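Local coordinates for protein 4-alpha-glucanotransferase (Aquifex aeolicus, PDB 1TZ7) that belongs to the amylomaltase, or disproportionating enzyme, family, a group of carbohydrate-active enzymes built around a parallel beta/alpha barrel, at residues A[63-68]-A[224-229]; A[81-86]-A[290-295]. All blocks are in the same frame, centred on the assembly; numbering follows the deposited sequence.

Contact 1: residues A[63-68]-A[224-229]; sequences VLPLNP and VGDLPM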
ATOM      1  N   VAL A  63       4.552   4.810   1.137  1.00 25.25           N
ATOM      2  CA  VAL A  63       4.789   3.411   0.872  1.00 27.51           C
ATOM      3  C   VAL A  63       3.515   2.770   0.339  1.00 29.50           C
ATOM      4  O   VAL A  63       2.439   3.361   0.403  1.00 31.38           O
ATOM      5  CB  VAL A  63       5.235   2.658   2.162  1.00 31.33           C
ATOM      6  CG1 VAL A  63       6.629   3.098   2.584  1.00 33.15           C
ATOM      7  CG2 VAL A  63       4.227   2.881   3.305  1.00 31.60           C
ATOM      8  N   LEU A  64       3.644   1.561  -0.193  1.00 28.54           N
ATOM      9  CA  LEU A  64       2.479   0.746  -0.535  1.00 30.82           C
ATOM     10  C   LEU A  64       2.076  -0.077   0.702  1.00 28.48           C
ATOM     11  O   LEU A  64       2.763  -0.030   1.727  1.00 26.73           O
ATOM     12  CB  LEU A  64       2.798  -0.168  -1.728  1.00 32.88           C
ATOM     13  CG  LEU A  64       3.575   0.496  -2.884  1.00 39.63           C
ATOM     14  CD1 LEU A  64       3.962  -0.522  -3.929  1.00 34.64           C
ATOM     15  CD2 LEU A  64       2.757   1.622  -3.507  1.00 35.20           C
ATOM     16  N   PRO A  65       0.970  -0.816   0.620  1.00 27.59           N
ATOM     17  CA  PRO A  65       0.520  -1.634   1.751  1.00 27.64           C
ATOM     18  C   PRO A  65       1.605  -2.588   2.238  1.00 29.34           C
ATOM     19  O   PRO A  65       2.355  -3.137   1.436  1.00 28.43           O
ATOM     20  CB  PRO A  65      -0.674  -2.408   1.174  1.00 30.35           C
ATOM     21  CG  PRO A  65      -1.164  -1.563   0.057  1.00 32.89           C
ATOM     22  CD  PRO A  65       0.063  -0.934  -0.537  1.00 28.71           C
ATOM     23  N   LEU A  66       1.678  -2.775   3.546  1.00 29.74           N
ATOM     24  CA  LEU A  66       2.738  -3.574   4.160  1.00 25.14           C
ATOM     25  C   LEU A  66       2.231  -4.982   4.452  1.00 27.77           C
ATOM     26  O   LEU A  66       2.886  -5.754   5.141  1.00 29.65           O
ATOM     27  CB  LEU A  66       3.209  -2.903   5.467  1.00 29.66           C
ATOM     28  CG  LEU A  66       4.412  -1.947   5.395  1.00 39.88           C
ATOM     29  CD1 LEU A  66       4.422  -1.138   4.120  1.00 45.91           C
ATOM     30  CD2 LEU A  66       4.422  -1.026   6.617  1.00 31.70           C
ATOM     31  N   ASN A  67       1.057  -5.312   3.917  1.00 30.99           N
ATOM     32  CA  ASN A  67       0.419  -6.597   4.197  1.00 26.57           C
ATOM     33  C   ASN A  67       1.181  -7.760   3.532  1.00 26.35           C
ATOM     34  O   ASN A  67       1.857  -7.567   2.523  1.00 26.32           O
ATOM     35  CB  ASN A  67      -1.033  -6.584   3.712  1.00 28.61           C
ATOM     36  CG  ASN A  67      -1.862  -5.483   4.357  1.00 31.13           C
ATOM     37  OD1 ASN A  67      -2.746  -4.919   3.726  1.00 32.16           O
ATOM     38  ND2 ASN A  67      -1.576  -5.178   5.638  1.00 26.58           N
ATOM     39  N   PRO A  68       1.069  -8.959   4.104  1.00 24.15           N
ATOM     40  CA  PRO A  68       1.785 -10.133   3.579  1.00 26.60           C
ATOM     41  C   PRO A  68       1.426 -10.433   2.126  1.00 28.57           C
ATOM     42  O   PRO A  68       0.254 -10.393   1.754  1.00 24.47           O
ATOM     43  CB  PRO A  68       1.328 -11.281   4.501  1.00 31.25           C
ATOM     44  CG  PRO A  68       0.155 -10.745   5.270  1.00 30.54           C
ATOM     45  CD  PRO A  68       0.261  -9.284   5.293  1.00 26.78           C
ATOM     46  N   VAL A 224       3.009   8.226   4.669  1.00 27.95           N
ATOM     47  CA  VAL A 224       1.753   7.954   4.015  1.00 29.79           C
ATOM     48  C   VAL A 224       1.655   6.462   3.702  1.00 33.69           C
ATOM     49  O   VAL A 224       2.403   5.939   2.887  1.00 28.53           O
ATOM     50  CB  VAL A 224       1.620   8.766   2.704  1.00 29.55           C
ATOM     51  CG1 VAL A 224       0.271   8.518   2.052  1.00 32.61           C
ATOM     52  CG2 VAL A 224       1.826  10.256   2.977  1.00 33.31           C
ATOM     53  N   GLY A 225       0.735   5.790   4.370  1.00 30.15           N
ATOM     54  CA  GLY A 225       0.464   4.403   4.108  1.00 29.35           C
ATOM     55  C   GLY A 225      -0.745   4.235   3.228  1.00 34.30           C
ATOM     56  O   GLY A 225      -1.404   5.203   2.873  1.00 33.21           O
ATOM     57  N   ASP A 226      -1.036   2.997   2.882  1.00 40.04           N
ATOM     58  CA  ASP A 226      -1.959   2.697   1.808  1.00 37.43           C
ATOM     59  C   ASP A 226      -2.939   1.621   2.260  1.00 34.96           C
ATOM     60  O   ASP A 226      -2.533   0.527   2.656  1.00 38.71           O
ATOM     61  CB  ASP A 226      -1.186   2.217   0.581  1.00 39.26           C
ATOM     62  CG  ASP A 226      -2.007   2.283  -0.691  1.00 44.45           C
ATOM     63  OD1 ASP A 226      -1.402   2.437  -1.781  1.00 43.59           O
ATOM     64  OD2 ASP A 226      -3.256   2.187  -0.706  1.00 50.00           O
ATOM     65  N   LEU A 227      -4.227   1.945   2.207  1.00 35.44           N
ATOM     66  CA  LEU A 227      -5.285   1.020   2.631  1.00 40.05           C
ATOM     67  C   LEU A 227      -6.062   0.534   1.426  1.00 37.52           C
ATOM     68  O   LEU A 227      -6.841   1.287   0.845  1.00 37.58           O
ATOM     69  CB  LEU A 227      -6.247   1.719   3.598  1.00 38.82           C
ATOM     70  CG  LEU A 227      -5.982   1.499   5.081  1.00 51.85           C
ATOM     71  CD1 LEU A 227      -4.755   2.272   5.512  1.00 53.94           C
ATOM     72  CD2 LEU A 227      -7.199   1.908   5.907  1.00 47.95           C
ATOM     73  N   PRO A 228      -5.860  -0.723   1.042  1.00 37.17           N
ATOM     74  CA  PRO A 228      -6.662  -1.328  -0.017  1.00 31.04           C
ATOM     75  C   PRO A 228      -8.139  -1.313   0.340  1.00 27.42           C
ATOM     76  O   PRO A 228      -8.479  -1.479   1.502  1.00 30.73           O
ATOM     77  CB  PRO A 228      -6.131  -2.769  -0.080  1.00 38.74           C
ATOM     78  CG  PRO A 228      -4.794  -2.713   0.549  1.00 31.40           C
ATOM     79  CD  PRO A 228      -4.863  -1.659   1.584  1.00 35.23           C
ATOM     80  N   MET A 229      -9.001  -1.112  -0.649  1.00 27.23           N
ATOM     81  CA  MET A 229     -10.439  -1.083  -0.412  1.00 26.93           C
ATOM     82  C   MET A 229     -10.892  -2.414   0.174  1.00 30.68           C
ATOM     83  O   MET A 229     -11.646  -2.452   1.142  1.00 29.62           O
ATOM     84  CB  MET A 229     -11.185  -0.808  -1.711  1.00 27.94           C
ATOM     85  CG  MET A 229     -12.715  -0.995  -1.631  1.00 33.81           C
ATOM     86  SD  MET A 229     -13.521   0.050  -0.381  1.00 38.99           S
ATOM     87  CE  MET A 229     -13.392   1.653  -1.147  1.00 40.29           C
TER
HETATM   88  O   HOH W   1       0.549   4.045  -1.844  1.00 51.66           O
HETATM   89  O   HOH W   2       0.854   1.059   3.592  1.00 46.47           O
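One face of the Asp226 carboxylate is covered by the ring of Pro65, whose CG stands 4.0 Å from Asp226 CG, while a water approaches OD1 from beyond the plane on the other side. The two side chains run next to each other in the same direction, so the contact extends down to the aliphatic part, with Pro65 CD 3.6 Å from Asp226 CB. A first torsion of -163° swings the carboxylate away from the backbone N of Asp226 and lays it alongside the proline. OD1 is also hydrogen-bonded to Tyr78 OH, and the water shared with Val63 O adds a further polar link in this buried setting. The rim of the Pro65 ring then meets a second proline, its CG lying 3.8 Å from Pro228 CG.

The backbones are joined at the Val63 end, where Val63 N donates to Val224 O at 3.0 Å. Val63 CG2 rests beside this bond, 3.6 Å from Val224 O and 4.1 Å from Gly225 CA. Beyond this rung the chains are bridged by water: one molecule accepts from Asp226 N at 2.8 Å and donates weakly to Leu64 O.

Here the chain leaves strand 60-62, the neighbour of strand 222-227 in the parallel sheet, and the loop draws away from that strand after Pro65. Strand 302-305 pairs with the far side of 222-227, Leu66 packs on helix 192-218, and Leu227 faces Arg292 and Asn296 of helix 287-297.

Contact 2: residues A[81-86]-A[290-295]; sequences NSLFAG and IRRVLH. Unlike the reference sequence in segment 290-295: Leu294 (reference His).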
ATOM      1  N   ASN A  81      -3.497 -12.062   2.462  1.00 22.62           N
ATOM      2  CA  ASN A  81      -4.303 -12.851   3.385  1.00 21.60           C
ATOM      3  C   ASN A  81      -4.566 -12.132   4.734  1.00 22.15           C
ATOM      4  O   ASN A  81      -5.102 -12.726   5.657  1.00 27.43           O
ATOM      5  CB  ASN A  81      -3.672 -14.248   3.620  1.00 25.10           C
ATOM      6  CG  ASN A  81      -2.233 -14.176   4.151  1.00 29.03           C
ATOM      7  OD1 ASN A  81      -1.831 -13.196   4.769  1.00 37.22           O
ATOM      8  ND2 ASN A  81      -1.461 -15.236   3.904  1.00 39.15           N
ATOM      9  N   SER A  82      -4.186 -10.851   4.823  1.00 22.27           N
ATOM     10  CA  SER A  82      -4.514 -10.029   6.003  1.00 29.64           C
ATOM     11  C   SER A  82      -4.312  -8.539   5.734  1.00 30.06           C
ATOM     12  O   SER A  82      -3.263  -8.126   5.243  1.00 28.10           O
ATOM     13  CB  SER A  82      -3.666 -10.451   7.197  1.00 31.61           C
ATOM     14  OG  SER A  82      -3.947  -9.648   8.330  1.00 28.33           O
ATOM     15  N   LEU A  83      -5.323  -7.735   6.074  1.00 28.47           N
ATOM     16  CA  LEU A  83      -5.237  -6.276   5.947  1.00 30.60           C
ATOM     17  C   LEU A  83      -4.561  -5.651   7.164  1.00 25.60           C
ATOM     18  O   LEU A  83      -4.337  -4.444   7.204  1.00 27.54           O
ATOM     19  CB  LEU A  83      -6.641  -5.671   5.774  1.00 33.10           C
ATOM     20  CG  LEU A  83      -7.399  -6.095   4.516  1.00 34.41           C
ATOM     21  CD1 LEU A  83      -8.845  -5.626   4.578  1.00 33.35           C
ATOM     22  CD2 LEU A  83      -6.706  -5.557   3.261  1.00 34.75           C
ATOM     23  N   PHE A  84      -4.241  -6.478   8.153  1.00 28.46           N
ATOM     24  CA  PHE A  84      -3.689  -5.991   9.416  1.00 29.01           C
ATOM     25  C   PHE A  84      -2.209  -6.370   9.579  1.00 24.19           C
ATOM     26  O   PHE A  84      -1.412  -5.583  10.083  1.00 25.71           O
ATOM     27  CB  PHE A  84      -4.504  -6.541  10.590  1.00 25.84           C
ATOM     28  CG  PHE A  84      -5.854  -5.908  10.734  1.00 32.56           C
ATOM     29  CD1 PHE A  84      -6.915  -6.306   9.925  1.00 30.31           C
ATOM     30  CD2 PHE A  84      -6.071  -4.901  11.674  1.00 27.83           C
ATOM     31  CE1 PHE A  84      -8.172  -5.713  10.054  1.00 31.52           C
ATOM     32  CE2 PHE A  84      -7.327  -4.307  11.805  1.00 29.46           C
ATOM     33  CZ  PHE A  84      -8.375  -4.717  10.993  1.00 30.27           C
ATOM     34  N   ALA A  85      -1.853  -7.568   9.139  1.00 26.74           N
ATOM     35  CA  ALA A  85      -0.525  -8.121   9.402  1.00 26.83           C
ATOM     36  C   ALA A  85       0.551  -7.411   8.571  1.00 24.68           C
ATOM     37  O   ALA A  85       0.248  -6.741   7.589  1.00 24.97           O
ATOM     38  CB  ALA A  85      -0.512  -9.613   9.115  1.00 29.19           C
ATOM     39  N   GLY A  86       1.804  -7.570   8.984  1.00 27.01           N
ATOM     40  CA  GLY A  86       2.936  -7.100   8.217  1.00 28.07           C
ATOM     41  C   GLY A  86       3.576  -8.208   7.387  1.00 28.67           C
ATOM     42  O   GLY A  86       3.393  -9.395   7.661  1.00 26.12           O
ATOM     43  N   ILE A 290     -13.436   1.229  11.573  1.00 25.13           N
ATOM     44  CA  ILE A 290     -12.800   2.009  12.625  1.00 27.52           C
ATOM     45  C   ILE A 290     -11.544   1.300  13.143  1.00 25.04           C
ATOM     46  O   ILE A 290     -10.512   1.926  13.337  1.00 27.85           O
ATOM     47  CB  ILE A 290     -13.791   2.254  13.780  1.00 27.71           C
ATOM     48  CG1 ILE A 290     -14.830   3.294  13.362  1.00 29.06           C
ATOM     49  CG2 ILE A 290     -13.041   2.716  15.053  1.00 25.68           C
ATOM     50  CD1 ILE A 290     -16.073   3.292  14.214  1.00 25.90           C
ATOM     51  N   ARG A 291     -11.646  -0.010  13.359  1.00 26.10           N
ATOM     52  CA  ARG A 291     -10.502  -0.798  13.821  1.00 28.64           C
ATOM     53  C   ARG A 291      -9.375  -0.817  12.779  1.00 24.84           C
ATOM     54  O   ARG A 291      -8.201  -0.792  13.133  1.00 25.93           O
ATOM     55  CB  ARG A 291     -10.935  -2.230  14.167  1.00 25.83           C
ATOM     56  CG  ARG A 291     -11.611  -2.358  15.543  1.00 48.63           C
ATOM     57  CD  ARG A 291     -11.470  -3.734  16.179  1.00 69.15           C
ATOM     58  NE  ARG A 291     -11.970  -4.799  15.306  1.00 84.37           N
ATOM     59  CZ  ARG A 291     -13.259  -5.122  15.167  1.00 84.55           C
ATOM     60  NH1 ARG A 291     -13.610  -6.104  14.346  1.00 68.73           N
ATOM     61  NH2 ARG A 291     -14.198  -4.466  15.848  1.00 81.44           N
ATOM     62  N   ARG A 292      -9.745  -0.854  11.494  1.00 26.08           N
ATOM     63  CA  ARG A 292      -8.761  -0.779  10.401  1.00 28.89           C
ATOM     64  C   ARG A 292      -7.969   0.517  10.473  1.00 33.62           C
ATOM     65  O   ARG A 292      -6.754   0.523  10.297  1.00 28.43           O
ATOM     66  CB  ARG A 292      -9.460  -0.849   9.040  1.00 32.14           C
ATOM     67  CG  ARG A 292      -9.663  -2.221   8.515  1.00 43.16           C
ATOM     68  CD  ARG A 292      -9.942  -2.259   7.019  1.00 41.76           C
ATOM     69  NE  ARG A 292      -8.721  -2.116   6.225  1.00 35.25           N
ATOM     70  CZ  ARG A 292      -8.700  -1.956   4.905  1.00 33.41           C
ATOM     71  NH1 ARG A 292      -7.543  -1.844   4.270  1.00 33.30           N
ATOM     72  NH2 ARG A 292      -9.841  -1.911   4.216  1.00 35.68           N
ATOM     73  N   VAL A 293      -8.671   1.616  10.713  1.00 29.57           N
ATOM     74  CA  VAL A 293      -8.052   2.933  10.720  1.00 28.73           C
ATOM     75  C   VAL A 293      -7.165   3.088  11.944  1.00 24.41           C
ATOM     76  O   VAL A 293      -6.021   3.502  11.832  1.00 28.33           O
ATOM     77  CB  VAL A 293      -9.118   4.058  10.680  1.00 30.15           C
ATOM     78  CG1 VAL A 293      -8.483   5.429  10.927  1.00 33.29           C
ATOM     79  CG2 VAL A 293      -9.847   4.043   9.347  1.00 33.49           C
ATOM     80  N   LEU A 294      -7.699   2.736  13.113  1.00 24.87           N
ATOM     81  CA  LEU A 294      -6.929   2.775  14.366  1.00 28.51           C
ATOM     82  C   LEU A 294      -5.630   1.962  14.229  1.00 28.32           C
ATOM     83  O   LEU A 294      -4.554   2.430  14.592  1.00 28.60           O
ATOM     84  CB  LEU A 294      -7.779   2.229  15.539  1.00 31.78           C
ATOM     85  CG  LEU A 294      -7.608   2.892  16.917  1.00 36.96           C
ATOM     86  CD1 LEU A 294      -8.124   4.298  16.909  1.00 49.23           C
ATOM     87  CD2 LEU A 294      -8.322   2.078  17.983  1.00 55.50           C
ATOM     88  N   HIS A 295      -5.746   0.749  13.694  1.00 27.46           N
ATOM     89  CA  HIS A 295      -4.587  -0.133  13.512  1.00 28.83           C
ATOM     90  C   HIS A 295      -3.537   0.516  12.620  1.00 24.04           C
ATOM     91  O   HIS A 295      -2.359   0.565  12.963  1.00 26.38           O
ATOM     92  CB  HIS A 295      -5.031  -1.458  12.900  1.00 27.09           C
ATOM     93  CG  HIS A 295      -3.895  -2.361  12.517  1.00 23.05           C
ATOM     94  ND1 HIS A 295      -3.270  -3.193  13.421  1.00 30.70           N
ATOM     95  CD2 HIS A 295      -3.282  -2.567  11.328  1.00 30.05           C
ATOM     96  CE1 HIS A 295      -2.317  -3.871  12.805  1.00 43.85           C
ATOM     97  NE2 HIS A 295      -2.305  -3.510  11.534  1.00 30.63           N
TER
HETATM   98  O   HOH W   3      -5.019  -2.326   5.855  1.00 55.82           O
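Phe84 and His295 meet edge-to-face, the CD2 edge of the phenylalanine lying 3.4 Å from His295 CG over one face of the imidazole, with the ring planes at 58°. Phe84 CB adds a CH-pi contact over the imidazole. A chi1 of 173° carries the imidazole of His295 away from its own backbone N, far enough for NE2 to donate to Phe84 O at 2.7 Å. That bond is bent, its oxygen standing out of the imidazole plane; ND1 is hydrogen-bonded to Tyr150 OH, so both ring nitrogens are engaged.

Arg292 takes a different course. Its CG lies 3.7 Å from Phe84 CZ, and a bend at chi3 (79°) turns the guanidinium toward Leu83, whose CD1 sits over the centre of one face, 3.7 Å from CZ. In the guanidinium plane a water accepts from Arg292 NH1 and donates to Leu83 O at 2.6 Å; NH1 also binds Pro228 O, whereas the buried NE finds no partner. Ser82 OG accepts from Phe84 N, an ST turn, and from Ala85 N at 3.1 Å, an ST motif.

The contact thus sets the long loop after strand 60-62 against helix 287-297. Trp151 of helix 149-165 packs on both aromatic rings, and helix 334-344 takes Ile290 and Val293 on another side of the helix.

Overall arrangement
The centres of the two contacts are about 10 Å apart, and both first segments belong to the same long loop after strand 60-62. Contact 1 lies near the middle of the chain, about 2 Å from its centre, where the barrel strands end; contact 2 is about 12 Å out. Two probable hydrogen bonds tie them together: Arg292 NH1 to Pro228 O at 2.9 Å, and Asn67 ND2 to Ala85 O at 3.1 Å. Along the chain the four segments alternate. Enzymes with this barrel carry their active sites at the C-terminal ends of the strands, so contact 1 is probably close to that region.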